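Local coordinates for flagellar basal body protein (Helicobacter pylori, PDB 5NPY) that forms part of the bacterial flagellar hook, the flexible joint that probably passes torque from the rotary motor to the filament, at residues Ile363-Leu373 against Leu437-Tyr446; Tyr185-Ser196 against Glu468-Gly477. One frame throughout, in Å; residues are numbered along the deposited sequence.

Interaction 1. Residues Ile363-Leu373 against Leu437-Tyr446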
# COMPACT_ATOMS: atom_id res chain seq x y z
N ILE A 363 -4.42 -6.29 -7.49
CA ILE A 363 -4.10 -5.36 -8.57
C ILE A 363 -4.92 -5.75 -9.79
O ILE A 363 -5.48 -6.85 -9.86
CB ILE A 363 -2.60 -5.32 -8.90
CG1 ILE A 363 -2.14 -6.66 -9.49
CG2 ILE A 363 -1.79 -4.93 -7.64
CD1 ILE A 363 -0.73 -6.63 -10.09
N TYR A 364 -5.00 -4.81 -10.74
CA TYR A 364 -5.96 -4.89 -11.83
C TYR A 364 -5.29 -4.53 -13.15
O TYR A 364 -4.52 -3.57 -13.21
CB TYR A 364 -7.15 -3.96 -11.58
CG TYR A 364 -7.74 -4.18 -10.21
CD1 TYR A 364 -7.39 -3.37 -9.13
CD2 TYR A 364 -8.63 -5.23 -9.99
CE1 TYR A 364 -7.92 -3.60 -7.87
CE2 TYR A 364 -9.16 -5.47 -8.73
CZ TYR A 364 -8.80 -4.65 -7.67
OH TYR A 364 -9.34 -4.89 -6.41
N ASP A 365 -5.62 -5.29 -14.20
CA ASP A 365 -5.12 -5.00 -15.55
C ASP A 365 -6.00 -3.93 -16.20
O ASP A 365 -6.90 -3.36 -15.57
CB ASP A 365 -5.03 -6.29 -16.37
CG ASP A 365 -6.39 -6.95 -16.63
OD1 ASP A 365 -7.46 -6.32 -16.47
OD2 ASP A 365 -6.38 -8.12 -17.01
N LYS A 366 -5.75 -3.63 -17.48
CA LYS A 366 -6.54 -2.61 -18.17
C LYS A 366 -8.02 -3.00 -18.24
O LYS A 366 -8.89 -2.12 -18.32
CB LYS A 366 -6.00 -2.37 -19.58
CG LYS A 366 -4.70 -1.62 -19.62
CD LYS A 366 -4.18 -1.54 -21.04
CE LYS A 366 -2.76 -1.00 -21.07
NZ LYS A 366 -2.31 -0.74 -22.46
N ALA A 367 -8.32 -4.30 -18.22
CA ALA A 367 -9.70 -4.78 -18.28
C ALA A 367 -10.38 -4.78 -16.92
O ALA A 367 -11.60 -4.96 -16.86
CB ALA A 367 -9.75 -6.18 -18.87
N GLY A 368 -9.63 -4.58 -15.83
CA GLY A 368 -10.18 -4.60 -14.50
C GLY A 368 -10.15 -5.95 -13.84
O GLY A 368 -10.75 -6.12 -12.77
N ASP A 369 -9.48 -6.92 -14.45
CA ASP A 369 -9.34 -8.25 -13.88
C ASP A 369 -8.32 -8.25 -12.76
O ASP A 369 -7.27 -7.61 -12.85
CB ASP A 369 -8.91 -9.26 -14.95
CG ASP A 369 -10.07 -9.72 -15.82
OD1 ASP A 369 -10.82 -10.63 -15.40
OD2 ASP A 369 -10.22 -9.17 -16.93
N LYS A 370 -8.63 -9.01 -11.71
CA LYS A 370 -7.80 -9.02 -10.53
C LYS A 370 -6.62 -9.97 -10.71
O LYS A 370 -6.78 -11.11 -11.17
CB LYS A 370 -8.63 -9.41 -9.31
CG LYS A 370 -7.89 -9.22 -7.98
CD LYS A 370 -8.74 -9.75 -6.81
CE LYS A 370 -8.85 -11.28 -6.84
NZ LYS A 370 -9.94 -11.81 -5.96
N TYR A 371 -5.43 -9.48 -10.37
CA TYR A 371 -4.23 -10.26 -10.17
C TYR A 371 -3.72 -9.99 -8.76
O TYR A 371 -4.17 -9.07 -8.08
CB TYR A 371 -3.17 -9.89 -11.22
CG TYR A 371 -3.50 -10.39 -12.61
CD1 TYR A 371 -2.88 -11.53 -13.12
CD2 TYR A 371 -4.42 -9.74 -13.41
CE1 TYR A 371 -3.16 -12.00 -14.38
CE2 TYR A 371 -4.72 -10.20 -14.69
CZ TYR A 371 -4.08 -11.33 -15.17
OH TYR A 371 -4.36 -11.82 -16.43
N LEU A 372 -2.79 -10.83 -8.30
CA LEU A 372 -2.38 -10.82 -6.90
C LEU A 372 -0.88 -10.51 -6.79
O LEU A 372 -0.04 -11.33 -7.17
CB LEU A 372 -2.72 -12.15 -6.24
CG LEU A 372 -4.21 -12.54 -6.14
CD1 LEU A 372 -4.30 -13.97 -5.61
CD2 LEU A 372 -5.05 -11.59 -5.26
N LEU A 373 -0.55 -9.33 -6.27
CA LEU A 373 0.86 -8.93 -6.12
C LEU A 373 1.36 -9.51 -4.79
O LEU A 373 1.01 -9.03 -3.71
CB LEU A 373 0.99 -7.41 -6.20
CG LEU A 373 2.38 -6.77 -5.96
CD1 LEU A 373 3.46 -7.61 -6.55
CD2 LEU A 373 2.51 -5.38 -6.52
N LEU A 437 8.35 -4.30 -11.62
CA LEU A 437 7.81 -5.59 -12.01
C LEU A 437 7.23 -5.46 -13.40
O LEU A 437 6.80 -4.37 -13.80
CB LEU A 437 6.70 -6.04 -11.06
CG LEU A 437 7.00 -5.88 -9.58
CD1 LEU A 437 5.81 -6.41 -8.78
CD2 LEU A 437 8.30 -6.60 -9.23
N ASP A 438 7.19 -6.56 -14.12
CA ASP A 438 6.49 -6.63 -15.40
C ASP A 438 5.10 -7.21 -15.19
O ASP A 438 4.95 -8.39 -14.84
CB ASP A 438 7.28 -7.45 -16.42
CG ASP A 438 6.61 -7.45 -17.78
OD1 ASP A 438 5.80 -8.38 -18.04
OD2 ASP A 438 6.86 -6.49 -18.55
N PHE A 439 4.08 -6.40 -15.41
CA PHE A 439 2.68 -6.78 -15.24
C PHE A 439 2.02 -6.94 -16.62
O PHE A 439 1.38 -6.02 -17.14
CB PHE A 439 1.95 -5.73 -14.41
CG PHE A 439 0.53 -6.07 -14.12
CD1 PHE A 439 -0.38 -5.07 -13.77
CD2 PHE A 439 0.09 -7.38 -14.16
CE1 PHE A 439 -1.69 -5.39 -13.48
CE2 PHE A 439 -1.22 -7.70 -13.86
CZ PHE A 439 -2.11 -6.72 -13.53
N LYS A 440 2.15 -8.15 -17.19
CA LYS A 440 1.53 -8.51 -18.47
C LYS A 440 1.94 -7.55 -19.58
O LYS A 440 1.11 -7.10 -20.37
CB LYS A 440 0.00 -8.57 -18.36
CG LYS A 440 -0.52 -9.90 -17.85
CD LYS A 440 -1.96 -9.79 -17.38
CE LYS A 440 -2.89 -9.46 -18.52
NZ LYS A 440 -4.32 -9.57 -18.12
N GLY A 441 3.23 -7.21 -19.64
CA GLY A 441 3.71 -6.25 -20.60
C GLY A 441 3.69 -4.80 -20.14
O GLY A 441 4.15 -3.93 -20.89
N ASN A 442 3.20 -4.52 -18.94
CA ASN A 442 3.19 -3.16 -18.44
C ASN A 442 4.14 -3.04 -17.25
O ASN A 442 4.33 -4.01 -16.50
CB ASN A 442 1.77 -2.73 -18.03
CG ASN A 442 0.78 -2.82 -19.18
OD1 ASN A 442 0.04 -3.79 -19.31
ND2 ASN A 442 0.78 -1.80 -20.03
N LYS A 443 4.73 -1.86 -17.10
CA LYS A 443 5.63 -1.59 -15.99
C LYS A 443 4.82 -1.15 -14.77
O LYS A 443 4.06 -0.17 -14.84
CB LYS A 443 6.66 -0.53 -16.36
CG LYS A 443 7.74 -1.00 -17.37
CD LYS A 443 8.44 0.21 -17.97
CE LYS A 443 7.42 1.22 -18.53
NZ LYS A 443 7.89 2.64 -18.47
N LEU A 444 4.99 -1.86 -13.66
CA LEU A 444 4.42 -1.47 -12.38
C LEU A 444 5.55 -1.16 -11.40
O LEU A 444 6.37 -2.03 -11.11
CB LEU A 444 3.53 -2.59 -11.85
CG LEU A 444 2.72 -2.38 -10.56
CD1 LEU A 444 1.71 -3.49 -10.47
CD2 LEU A 444 3.61 -2.40 -9.32
N THR A 445 5.53 0.07 -10.84
CA THR A 445 6.49 0.49 -9.81
C THR A 445 5.99 0.03 -8.44
O THR A 445 4.93 0.47 -8.00
CB THR A 445 6.66 2.02 -9.79
OG1 THR A 445 6.91 2.50 -11.11
CG2 THR A 445 7.81 2.46 -8.83
N TYR A 446 6.77 -0.82 -7.76
CA TYR A 446 6.37 -1.42 -6.48
C TYR A 446 7.30 -0.92 -5.38
O TYR A 446 8.52 -1.07 -5.49
CB TYR A 446 6.41 -2.94 -6.57
CG TYR A 446 5.90 -3.73 -5.36
CD1 TYR A 446 6.34 -5.01 -5.14
CD2 TYR A 446 4.91 -3.24 -4.52
CE1 TYR A 446 5.89 -5.75 -4.08
CE2 TYR A 446 4.45 -3.99 -3.46
CZ TYR A 446 4.94 -5.25 -3.25
OH TYR A 446 4.51 -6.04 -2.21
O HOH W 1 2.33 -7.91 -1.45
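Phe439 and Lys440, at the end of one beta hairpin, meet Ile363, Asp365 and Tyr371 of another in a face-to-face contact of beta-sandwich type. Strands 346-364 and 370-381 belong to one sheet, strands 435-439 and 442-447 to a second, and their side chains form a largely buried layer between them. With chi1 at -177°, the Phe439 ring swings away from its own main-chain nitrogen and out to the facing hairpin. Ile363 CD1 rests over the centre of one ring face, 3.7 Å from Phe439 CZ. The ring edge turns toward a face of Tyr371, an offset edge-to-face pair with planes at 76° and Phe439 CE2 3.7 Å from Tyr371 CG. Further along, Leu373 uses both branches: CD2 lies over the Tyr446 ring, and CD1 presses on Leu437 CD1 at 3.5 Å, tight for two methyls. Ile413 of strand 411-423 also touches Phe439 and Tyr371. Near the turns the chemistry becomes polar. Bent at chi3 (64°), the Lys440 chain lets NZ donate a hydrogen bond to Tyr371 OH at 2.8 Å and another to Asp365 OD2, also at 2.8 Å, in a salt bridge using the OD2 lone pair that faces away from OD1; OD1 itself accepts from Asp369 N.

Interaction 2. Residues Tyr185-Ser196 against Glu468-Gly477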
# COMPACT_ATOMS: atom_id res chain seq x y z
N TYR A 185 -18.21 2.46 -14.38
CA TYR A 185 -16.93 2.95 -13.87
C TYR A 185 -15.82 2.25 -14.64
O TYR A 185 -15.69 1.03 -14.56
CB TYR A 185 -16.79 2.65 -12.38
CG TYR A 185 -15.56 3.26 -11.77
CD1 TYR A 185 -15.62 4.50 -11.16
CD2 TYR A 185 -14.35 2.60 -11.81
CE1 TYR A 185 -14.51 5.07 -10.60
CE2 TYR A 185 -13.22 3.17 -11.26
CZ TYR A 185 -13.31 4.40 -10.65
OH TYR A 185 -12.21 4.98 -10.09
N GLN A 186 -15.04 3.01 -15.39
CA GLN A 186 -13.99 2.38 -16.18
C GLN A 186 -12.90 1.86 -15.24
O GLN A 186 -12.50 2.57 -14.31
CB GLN A 186 -13.39 3.31 -17.24
CG GLN A 186 -14.31 3.64 -18.43
CD GLN A 186 -14.66 2.45 -19.32
OE1 GLN A 186 -14.72 1.30 -18.87
NE2 GLN A 186 -14.93 2.73 -20.59
N PRO A 187 -12.44 0.63 -15.43
CA PRO A 187 -11.32 0.15 -14.61
C PRO A 187 -10.04 0.89 -14.97
O PRO A 187 -9.95 1.58 -15.99
CB PRO A 187 -11.24 -1.34 -14.97
CG PRO A 187 -11.88 -1.44 -16.32
CD PRO A 187 -12.97 -0.41 -16.32
N VAL A 188 -9.07 0.78 -14.06
CA VAL A 188 -7.78 1.44 -14.19
C VAL A 188 -6.67 0.40 -14.03
O VAL A 188 -6.72 -0.43 -13.11
CB VAL A 188 -7.60 2.58 -13.17
CG1 VAL A 188 -6.28 3.33 -13.41
CG2 VAL A 188 -8.76 3.54 -13.23
N LEU A 189 -5.67 0.46 -14.90
CA LEU A 189 -4.52 -0.42 -14.77
C LEU A 189 -3.66 0.01 -13.58
O LEU A 189 -3.36 1.20 -13.42
CB LEU A 189 -3.71 -0.43 -16.06
CG LEU A 189 -2.34 -1.10 -16.01
CD1 LEU A 189 -2.49 -2.56 -15.60
CD2 LEU A 189 -1.63 -0.99 -17.36
N SER A 190 -3.25 -0.96 -12.77
CA SER A 190 -2.38 -0.71 -11.62
C SER A 190 -0.96 -0.51 -12.16
O SER A 190 -0.36 -1.46 -12.67
CB SER A 190 -2.42 -1.88 -10.64
OG SER A 190 -3.76 -2.31 -10.34
N THR A 191 -0.43 0.71 -12.07
CA THR A 191 0.95 0.96 -12.42
C THR A 191 1.81 1.39 -11.24
O THR A 191 2.99 1.69 -11.44
CB THR A 191 1.04 2.04 -13.51
OG1 THR A 191 0.57 3.28 -12.98
CG2 THR A 191 0.21 1.62 -14.73
N LYS A 192 1.26 1.41 -10.03
CA LYS A 192 1.96 2.00 -8.90
C LYS A 192 1.40 1.41 -7.62
O LYS A 192 0.23 1.63 -7.32
CB LYS A 192 1.81 3.53 -8.93
CG LYS A 192 2.65 4.29 -7.91
CD LYS A 192 2.44 5.81 -8.02
CE LYS A 192 1.21 6.28 -7.24
NZ LYS A 192 0.96 7.73 -7.49
N VAL A 193 2.22 0.69 -6.87
CA VAL A 193 1.77 0.06 -5.62
C VAL A 193 2.76 0.39 -4.51
O VAL A 193 3.97 0.14 -4.66
CB VAL A 193 1.62 -1.46 -5.79
CG1 VAL A 193 1.21 -2.11 -4.46
CG2 VAL A 193 0.62 -1.77 -6.91
N GLY A 194 2.26 0.97 -3.42
CA GLY A 194 3.04 1.23 -2.22
C GLY A 194 2.40 0.62 -0.99
O GLY A 194 1.26 0.95 -0.64
N ILE A 195 3.09 -0.30 -0.32
CA ILE A 195 2.51 -0.96 0.85
C ILE A 195 3.24 -0.51 2.11
O ILE A 195 4.44 -0.21 2.10
CB ILE A 195 2.53 -2.51 0.76
CG1 ILE A 195 3.96 -3.04 0.69
CG2 ILE A 195 1.64 -2.99 -0.39
CD1 ILE A 195 4.08 -4.55 0.82
N SER A 196 2.48 -0.43 3.19
CA SER A 196 3.03 -0.29 4.52
C SER A 196 2.81 -1.63 5.21
O SER A 196 1.68 -2.11 5.29
CB SER A 196 2.38 0.86 5.30
OG SER A 196 0.98 1.00 5.05
N GLU A 468 -1.36 -1.02 5.09
CA GLU A 468 -2.11 -0.35 4.04
C GLU A 468 -1.49 -0.66 2.69
O GLU A 468 -0.27 -0.77 2.58
CB GLU A 468 -2.13 1.16 4.26
CG GLU A 468 -3.01 1.96 3.31
CD GLU A 468 -2.90 3.45 3.55
OE1 GLU A 468 -1.77 3.92 3.75
OE2 GLU A 468 -3.94 4.14 3.56
N ALA A 469 -2.33 -0.81 1.66
CA ALA A 469 -1.89 -0.93 0.27
C ALA A 469 -2.50 0.21 -0.53
O ALA A 469 -3.73 0.30 -0.66
CB ALA A 469 -2.27 -2.28 -0.34
N SER A 470 -1.65 1.08 -1.04
CA SER A 470 -2.03 2.21 -1.88
C SER A 470 -1.65 1.90 -3.32
O SER A 470 -0.60 1.30 -3.59
CB SER A 470 -1.34 3.50 -1.41
OG SER A 470 -1.67 3.81 -0.05
N GLN A 471 -2.50 2.30 -4.25
CA GLN A 471 -2.39 1.78 -5.60
C GLN A 471 -3.40 2.49 -6.49
O GLN A 471 -4.51 2.80 -6.07
CB GLN A 471 -2.65 0.28 -5.61
CG GLN A 471 -2.72 -0.29 -6.95
CD GLN A 471 -3.59 -1.47 -7.01
OE1 GLN A 471 -3.78 -2.04 -7.99
NE2 GLN A 471 -4.13 -1.85 -5.95
N ASP A 472 -3.01 2.73 -7.74
CA ASP A 472 -3.85 3.51 -8.62
C ASP A 472 -4.82 2.67 -9.43
O ASP A 472 -5.68 3.23 -10.10
CB ASP A 472 -2.96 4.37 -9.55
CG ASP A 472 -2.00 3.54 -10.40
OD1 ASP A 472 -1.52 4.07 -11.42
OD2 ASP A 472 -1.73 2.37 -10.05
N GLY A 473 -4.71 1.34 -9.39
CA GLY A 473 -5.58 0.51 -10.21
C GLY A 473 -6.96 0.37 -9.60
O GLY A 473 -7.13 0.42 -8.38
N LYS A 474 -7.97 0.19 -10.46
CA LYS A 474 -9.39 0.17 -10.07
C LYS A 474 -10.10 -0.92 -10.86
O LYS A 474 -9.79 -1.12 -12.04
CB LYS A 474 -10.12 1.51 -10.31
CG LYS A 474 -9.44 2.75 -9.77
CD LYS A 474 -9.91 3.12 -8.38
CE LYS A 474 -8.86 3.95 -7.65
NZ LYS A 474 -7.73 3.10 -7.12
N PRO A 475 -11.04 -1.62 -10.25
CA PRO A 475 -11.84 -2.60 -10.99
C PRO A 475 -13.09 -2.01 -11.63
O PRO A 475 -13.56 -0.92 -11.27
CB PRO A 475 -12.22 -3.62 -9.90
CG PRO A 475 -12.26 -2.81 -8.64
CD PRO A 475 -11.26 -1.69 -8.79
N ARG A 476 -13.61 -2.75 -12.60
CA ARG A 476 -14.88 -2.44 -13.23
C ARG A 476 -15.97 -2.24 -12.17
O ARG A 476 -15.96 -2.89 -11.11
CB ARG A 476 -15.24 -3.57 -14.20
CG ARG A 476 -16.23 -3.22 -15.30
CD ARG A 476 -15.55 -2.97 -16.64
NE ARG A 476 -16.29 -1.99 -17.44
CZ ARG A 476 -15.96 -1.60 -18.67
NH1 ARG A 476 -14.89 -2.11 -19.26
NH2 ARG A 476 -16.71 -0.70 -19.30
N GLY A 477 -16.90 -1.33 -12.42
CA GLY A 477 -18.04 -1.15 -11.53
C GLY A 477 -19.28 -0.70 -12.27
O GLY A 477 -19.21 -0.10 -13.36
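Tyr185 pairs with Gly477 at one end of this contact and Ser196 with Glu468 at the other, so two distant parts of the chain run antiparallel as a strand pair and, past a break, scattered bridges. Strand 465-471 is an outer strand of a four-strand mixed sheet, beside 192-198; the paired chains run from there to strands 184-185 and 477-484 of a different sheet system, a two-chain connection between parts of the fold. Strands 192-196 and 468-471 form the regular part, their directions 165° apart, and Gly194 N donates to Ser470 O at 2.9 Å with a matching bond in return. Beyond the break Val188 and Lys474 form a single antiparallel bridge, in the same register as Tyr185-Gly477: Val188 N reaches Lys474 O at 2.9 Å and Lys474 N answers to Val188 O.

Lys474 can be followed outward from here. Its CB meets the edge of the Tyr185 ring, 3.6 Å from CE2. CG packs on Val188 CG2, again at 3.6 Å, where the two side chains lie alongside each other. A sharp bend at chi2 (-93°) takes CD to within 3.4 Å of Tyr185 OH. The further bend at chi4 turns NZ back to donate to Gly473 O at 3.0 Å, from above the carbonyl plane. Phe494 also meets Tyr185 edge-to-face.

At the break Asp472 takes over from the backbone, its carboxylate using syn lone pairs for two Thr191 donors: OD1 receives Thr191 OG1 at 2.7 Å and OD2 receives Thr191 N at 2.9 Å.

Main-chain hydrogen bonds thus recur along the contact, with side-chain packing beside them; where regular pairing lapses, the Asp472 carboxylate accepts from Thr191 and, weakly, from Lys192 N.

Both contacts reach one mixed sheet, in which strand 442-447 of interaction 1 lies beside strand 192-198 of interaction 2, and Thr445 O to Val193 N is a probable backbone hydrogen bond between them. The two differ in kind. Interaction 1 joins separate sheets through side chains and is mostly buried and apolar, with charge confined to the turns. Interaction 2 pairs neighbouring strands edge to edge through main-chain bonds; it is only partly buried and runs from the sheet's 192-198/465-471 pair to the ends of strands 184-185 and 477-484. Ser190 helps bind the two together, its OG probably accepting from Tyr364 N, while Val193 packs against Leu444, Tyr446 and Leu373 inside the sandwich.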